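Local coordinates for protein beta-L-arabinobiosidase (Bacteroides thetaiotaomicron, PDB 5MQR) that probably hydrolyses arabinose-containing glycosidic linkages of plant pectin and may also act as a sialidase, at residues A959-M962 against N963-Q967. Sequence-based numbering, arbitrary orientation.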
ATOM      1  N   ALA A 959      -8.782  25.784  10.371  1.00 23.77           N
ATOM      2  CA  ALA A 959      -9.126  24.377  10.216  1.00 23.66           C
ATOM      3  C   ALA A 959     -10.412  24.026  10.946  1.00 23.86           C
ATOM      4  O   ALA A 959     -11.235  23.309  10.399  1.00 23.39           O
ATOM      5  CB  ALA A 959      -7.985  23.484  10.695  1.00 23.27           C
ATOM      6  N   ASN A 960     -10.582  24.519  12.180  1.00 24.15           N
ATOM      7  CA  ASN A 960     -11.816  24.249  12.926  1.00 24.73           C
ATOM      8  C   ASN A 960     -13.017  24.785  12.174  1.00 25.05           C
ATOM      9  O   ASN A 960     -14.030  24.105  12.030  1.00 24.82           O
ATOM     10  CB  ASN A 960     -11.775  24.876  14.320  1.00 25.07           C
ATOM     11  CG  ASN A 960     -10.898  24.113  15.291  1.00 24.94           C
ATOM     12  OD1 ASN A 960     -10.514  22.959  15.070  1.00 24.49           O
ATOM     13  ND2 ASN A 960     -10.594  24.759  16.402  1.00 24.99           N
ATOM     14  N   PHE A 961     -12.877  26.023  11.717  1.00 25.34           N
ATOM     15  CA  PHE A 961     -13.902  26.703  10.955  1.00 26.46           C
ATOM     16  C   PHE A 961     -14.244  25.897   9.716  1.00 26.68           C
ATOM     17  O   PHE A 961     -15.413  25.663   9.449  1.00 26.69           O
ATOM     18  CB  PHE A 961     -13.415  28.082  10.545  1.00 26.91           C
ATOM     19  CG  PHE A 961     -14.435  28.903   9.813  1.00 28.12           C
ATOM     20  CD1 PHE A 961     -15.631  29.287  10.439  1.00 28.39           C
ATOM     21  CD2 PHE A 961     -14.164  29.382   8.514  1.00 28.38           C
ATOM     22  CE1 PHE A 961     -16.537  30.079   9.765  1.00 29.12           C
ATOM     23  CE2 PHE A 961     -15.075  30.183   7.851  1.00 28.40           C
ATOM     24  CZ  PHE A 961     -16.259  30.514   8.467  1.00 28.94           C
HETATM   25  N   MSE A 962     -13.225  25.440   8.996  1.00 26.52           N
HETATM   26  CA  MSE A 962     -13.462  24.688   7.758  1.00 27.37           C
HETATM   27  C   MSE A 962     -14.031  23.308   7.994  1.00 27.33           C
HETATM   28  O   MSE A 962     -14.816  22.805   7.176  1.00 27.76           O
HETATM   29  CB  MSE A 962     -12.183  24.616   6.955  1.00 27.84           C
HETATM   30  CG  MSE A 962     -11.900  25.996   6.370  1.00 29.36           C
HETATM   31 SE   MSE A 962     -10.161  25.999   5.448  1.00 30.95          SE
HETATM   32  CE  MSE A 962     -10.778  25.066   3.834  1.00 30.64           C
ATOM     33  N   ASN A 963     -13.657  22.682   9.102  1.00 26.85           N
ATOM     34  CA  ASN A 963     -14.204  21.379   9.454  1.00 27.37           C
ATOM     35  C   ASN A 963     -15.591  21.421  10.092  1.00 28.09           C
ATOM     36  O   ASN A 963     -16.394  20.549   9.806  1.00 28.01           O
ATOM     37  CB  ASN A 963     -13.272  20.626  10.407  1.00 27.08           C
ATOM     38  CG  ASN A 963     -12.167  19.921   9.687  1.00 26.49           C
ATOM     39  OD1 ASN A 963     -12.330  18.763   9.304  1.00 27.20           O
ATOM     40  ND2 ASN A 963     -11.037  20.609   9.478  1.00 25.57           N
ATOM     41  N   ASN A 964     -15.860  22.399  10.963  1.00 28.40           N
ATOM     42  CA  ASN A 964     -17.014  22.318  11.862  1.00 29.23           C
ATOM     43  C   ASN A 964     -18.140  23.287  11.521  1.00 30.50           C
ATOM     44  O   ASN A 964     -19.191  23.194  12.110  1.00 30.83           O
ATOM     45  CB  ASN A 964     -16.568  22.514  13.323  1.00 28.83           C
ATOM     46  CG  ASN A 964     -15.532  21.505  13.758  1.00 28.34           C
ATOM     47  OD1 ASN A 964     -15.513  20.376  13.284  1.00 28.31           O
ATOM     48  ND2 ASN A 964     -14.654  21.907  14.656  1.00 28.13           N
ATOM     49  N   TYR A 965     -17.938  24.191  10.564  1.00 31.40           N
ATOM     50  CA  TYR A 965     -18.907  25.248  10.272  1.00 32.77           C
ATOM     51  C   TYR A 965     -19.339  25.148   8.797  1.00 34.23           C
ATOM     52  O   TYR A 965     -18.508  24.868   7.942  1.00 33.17           O
ATOM     53  CB  TYR A 965     -18.311  26.633  10.563  1.00 32.07           C
ATOM     54  CG  TYR A 965     -18.078  26.927  12.038  1.00 31.79           C
ATOM     55  CD1 TYR A 965     -17.074  26.272  12.762  1.00 31.02           C
ATOM     56  CD2 TYR A 965     -18.849  27.885  12.709  1.00 31.86           C
ATOM     57  CE1 TYR A 965     -16.866  26.547  14.112  1.00 30.78           C
ATOM     58  CE2 TYR A 965     -18.649  28.159  14.044  1.00 31.78           C
ATOM     59  CZ  TYR A 965     -17.658  27.487  14.743  1.00 31.31           C
ATOM     60  OH  TYR A 965     -17.468  27.764  16.069  1.00 31.27           O
ATOM     61  N   PRO A 966     -20.641  25.352   8.507  1.00 36.19           N
ATOM     62  CA  PRO A 966     -21.092  25.394   7.118  1.00 37.91           C
ATOM     63  C   PRO A 966     -20.700  26.752   6.549  1.00 38.50           C
ATOM     64  O   PRO A 966     -21.177  27.783   6.984  1.00 41.44           O
ATOM     65  CB  PRO A 966     -22.612  25.240   7.227  1.00 38.74           C
ATOM     66  CG  PRO A 966     -22.950  25.850   8.559  1.00 39.21           C
ATOM     67  CD  PRO A 966     -21.723  25.718   9.443  1.00 37.71           C
ATOM     68  N   GLN A 967     -19.845  26.736   5.564  1.00 38.05           N
ATOM     69  CA  GLN A 967     -18.925  27.813   5.365  1.00 38.06           C
ATOM     70  C   GLN A 967     -18.618  27.879   3.892  1.00 38.15           C
ATOM     71  O   GLN A 967     -18.293  26.873   3.305  1.00 36.55           O
ATOM     72  CB  GLN A 967     -17.715  27.402   6.183  1.00 38.23           C
ATOM     73  CG  GLN A 967     -16.514  28.264   6.126  1.00 37.29           C
ATOM     74  CD  GLN A 967     -15.700  28.105   4.883  1.00 35.84           C
ATOM     75  OE1 GLN A 967     -15.429  29.091   4.234  1.00 35.78           O
ATOM     76  NE2 GLN A 967     -15.295  26.888   4.550  1.00 34.73           N
TER
HETATM   77  O   HOH W   1     -15.645  23.928   4.959  1.00 32.59           O
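The carbonyl oxygen of A959 takes two donors from N963, at the C-terminal end of helix 948-964 in the MGH1-like glycoside hydrolase domain. The backbone N of N963 makes the helical i to i+4 bond to A959 O at 2.8 Å, while its side-chain ND2 reaches the same oxygen at 2.9 Å from the opposite face of the carbonyl plane. With A959 O nearly in the plane of the N963 amide, the ND2 bond is close to straight (167°), and the other end of that amide, OD1, is taken by N1043. Next along the helix, N964 N bonds to N960 O at 2.7 Å. The last such bond, Y965 N to F961 O at 3.1 Å, is more bent, and it comes where Y965 leaves helical geometry. The Y965 ring, whose OH reaches P897 O, presents an edge to N960 O. F961 has CG anti to its own N (chi1 -177°), which swings the ring out from the helix, where Y965 and Q967 flank it; CD1 lies 3.8 Å from Y965 CG, the two ring planes inclined at 39°. Q967 CB sits over one face of the F961 ring, which also stacks with W907 and meets W892 edge-to-face. Trimmed to an alanine, this side chain would probably leave a gap between Y965 and Q967 and deprive W907 of the ring it stacks on. Past the proline, Q967 folds back toward the helix: OE1 takes L970 N, and NE2 donates at 3.0 Å to a water that in turn donates to M962 O at 2.6 Å.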